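Local coordinates for enoyl-acyl carrier protein reductase (Uncultured bacterium, PDB 6KIA) that probably reduces the double bond of enoyl-acyl carrier protein in fatty acid synthesis, using bound NADH, and is linked to triclosan resistance, at residues S305-L310 with A392-V397. Residues are numbered along the deposited sequence; the frame is centred on the assembly and turned at random.
Sequences SLFPLL and ALVTDV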
loop_
_atom_site.group_PDB
_atom_site.type_symbol
_atom_site.label_atom_id
_atom_site.label_comp_id
_atom_site.label_asym_id
_atom_site.label_seq_id
_atom_site.Cartn_x
_atom_site.Cartn_y
_atom_site.Cartn_z
ATOM N N SER A 305 -5.645 -13.861 -3.466
ATOM C CA SER A 305 -5.003 -13.505 -4.734
ATOM C C SER A 305 -3.531 -13.901 -4.791
ATOM O O SER A 305 -2.973 -14.034 -5.869
ATOM C CB SER A 305 -5.132 -12.005 -4.987
ATOM O OG SER A 305 -6.504 -11.626 -5.106
ATOM N N LEU A 306 -2.930 -14.140 -3.635
ATOM C CA LEU A 306 -1.483 -14.307 -3.547
ATOM C C LEU A 306 -1.004 -15.747 -3.794
ATOM O O LEU A 306 0.088 -15.956 -4.329
ATOM C CB LEU A 306 -1.014 -13.818 -2.167
ATOM C CG LEU A 306 0.464 -13.916 -1.789
ATOM C CD1 LEU A 306 1.331 -13.076 -2.732
ATOM C CD2 LEU A 306 0.594 -13.428 -0.351
ATOM N N PHE A 307 -1.819 -16.740 -3.443
ATOM C CA PHE A 307 -1.361 -18.141 -3.559
ATOM C C PHE A 307 -0.826 -18.570 -4.937
ATOM O O PHE A 307 0.176 -19.306 -5.008
ATOM C CB PHE A 307 -2.486 -19.088 -3.128
ATOM C CG PHE A 307 -2.879 -18.937 -1.689
ATOM C CD1 PHE A 307 -2.042 -19.382 -0.677
ATOM C CD2 PHE A 307 -4.089 -18.356 -1.347
ATOM C CE1 PHE A 307 -2.406 -19.241 0.669
ATOM C CE2 PHE A 307 -4.475 -18.226 -0.013
ATOM C CZ PHE A 307 -3.647 -18.668 0.997
ATOM N N PRO A 308 -1.462 -18.108 -6.040
ATOM C CA PRO A 308 -0.931 -18.524 -7.343
ATOM C C PRO A 308 0.483 -18.009 -7.649
ATOM O O PRO A 308 1.055 -18.434 -8.655
ATOM C CB PRO A 308 -1.957 -17.946 -8.338
ATOM C CG PRO A 308 -3.218 -17.820 -7.541
ATOM C CD PRO A 308 -2.770 -17.418 -6.179
ATOM N N LEU A 309 1.046 -17.139 -6.810
ATOM C CA LEU A 309 2.470 -16.781 -6.968
ATOM C C LEU A 309 3.324 -18.046 -6.954
ATOM O O LEU A 309 4.355 -18.120 -7.632
ATOM C CB LEU A 309 2.916 -15.793 -5.868
ATOM C CG LEU A 309 4.384 -15.363 -5.934
ATOM C CD1 LEU A 309 4.624 -14.512 -7.200
ATOM C CD2 LEU A 309 4.814 -14.590 -4.666
ATOM N N LEU A 310 2.885 -19.063 -6.205
ATOM C CA LEU A 310 3.617 -20.343 -6.199
ATOM C C LEU A 310 3.763 -20.929 -7.613
ATOM O O LEU A 310 4.842 -21.401 -8.018
ATOM C CB LEU A 310 2.938 -21.350 -5.275
ATOM C CG LEU A 310 3.204 -21.149 -3.784
ATOM C CD1 LEU A 310 2.197 -21.875 -2.908
ATOM C CD2 LEU A 310 4.633 -21.556 -3.431
ATOM N N ALA A 392 1.304 -19.271 11.629
ATOM C CA ALA A 392 2.336 -19.594 10.653
ATOM C C ALA A 392 1.649 -19.994 9.351
ATOM O O ALA A 392 1.292 -21.164 9.141
ATOM C CB ALA A 392 3.251 -20.700 11.157
ATOM N N LEU A 393 1.469 -19.008 8.482
ATOM C CA LEU A 393 0.661 -19.169 7.281
ATOM C C LEU A 393 1.485 -19.197 6.010
ATOM O O LEU A 393 2.546 -18.566 5.920
ATOM C CB LEU A 393 -0.343 -18.020 7.176
ATOM C CG LEU A 393 -1.307 -17.830 8.342
ATOM C CD1 LEU A 393 -2.032 -16.492 8.180
ATOM C CD2 LEU A 393 -2.276 -19.018 8.457
ATOM N N VAL A 394 0.963 -19.892 5.008
ATOM C CA VAL A 394 1.525 -19.843 3.672
ATOM C C VAL A 394 1.638 -18.377 3.194
ATOM O O VAL A 394 2.635 -17.981 2.563
ATOM C CB VAL A 394 0.665 -20.677 2.692
ATOM C CG1 VAL A 394 1.080 -20.411 1.263
ATOM C CG2 VAL A 394 0.814 -22.189 3.003
ATOM N N THR A 395 0.613 -17.577 3.490
ATOM C CA THR A 395 0.632 -16.191 3.043
ATOM C C THR A 395 1.736 -15.380 3.716
ATOM O O THR A 395 2.134 -14.363 3.178
ATOM C CB THR A 395 -0.710 -15.479 3.260
ATOM O OG1 THR A 395 -1.064 -15.523 4.645
ATOM C CG2 THR A 395 -1.800 -16.133 2.407
ATOM N N ASP A 396 2.177 -15.785 4.909
ATOM C CA ASP A 396 3.323 -15.113 5.554
ATOM C C ASP A 396 4.576 -15.294 4.667
ATOM O O ASP A 396 5.308 -14.324 4.346
ATOM C CB ASP A 396 3.616 -15.663 6.964
ATOM C CG ASP A 396 2.475 -15.454 7.952
ATOM O OD1 ASP A 396 1.635 -14.546 7.757
ATOM O OD2 ASP A 396 2.440 -16.196 8.963
ATOM N N VAL A 397 4.836 -16.542 4.287
ATOM C CA VAL A 397 5.968 -16.858 3.433
ATOM C C VAL A 397 5.866 -16.071 2.118
ATOM O O VAL A 397 6.823 -15.406 1.683
ATOM C CB VAL A 397 6.045 -18.395 3.130
ATOM C CG1 VAL A 397 7.194 -18.690 2.215
ATOM C CG2 VAL A 397 6.195 -19.177 4.437
#
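Phe307 meets the first turn of helix 394-413 with the CD1-CE1-CZ side of its ring, and no hydrogen bond crosses between 305-310 and 392-397. The methyl CG2 of Thr395 comes within 3.4 Å of CZ of Phe307, approaching the ring at a slant. Val394 lies at the ring's edge, close to its plane, with CG1 3.7 Å from CE1 of Phe307. With CG anti to the carbonyl carbon (chi1 -63°), the Phe307 ring reaches nearer to the helix than the bond leaving its CA would suggest. The buried Phe307 side chain also rests on Leu342 and Ile346 of helix 339-351. Leu306 adds a looser contact, its CD2 4.0 Å from the backbone O of Thr395, which accepts a hydrogen bond from Ser399.

The contact lies in a helical part of this Rossmann-clan reductase, with helices 320-331 and 339-351 packed around it. It joins the type I turn 306-309, on the helix that runs on to residue 315, to the start of helix 394-413; the Leu306 side chain is about 8 Å from the bound NADH.

Leu309 N bonds to Leu306 O at 2.9 Å, closing the turn. At the N-cap of the facing helix, Leu393 N donates to Asp396 OD2 at 3.0 Å; the bond is nearly straight (169°) but arrives 60° out of the carboxylate plane. The next amide N, that of Val394, hydrogen-bonds to NE2 of His387.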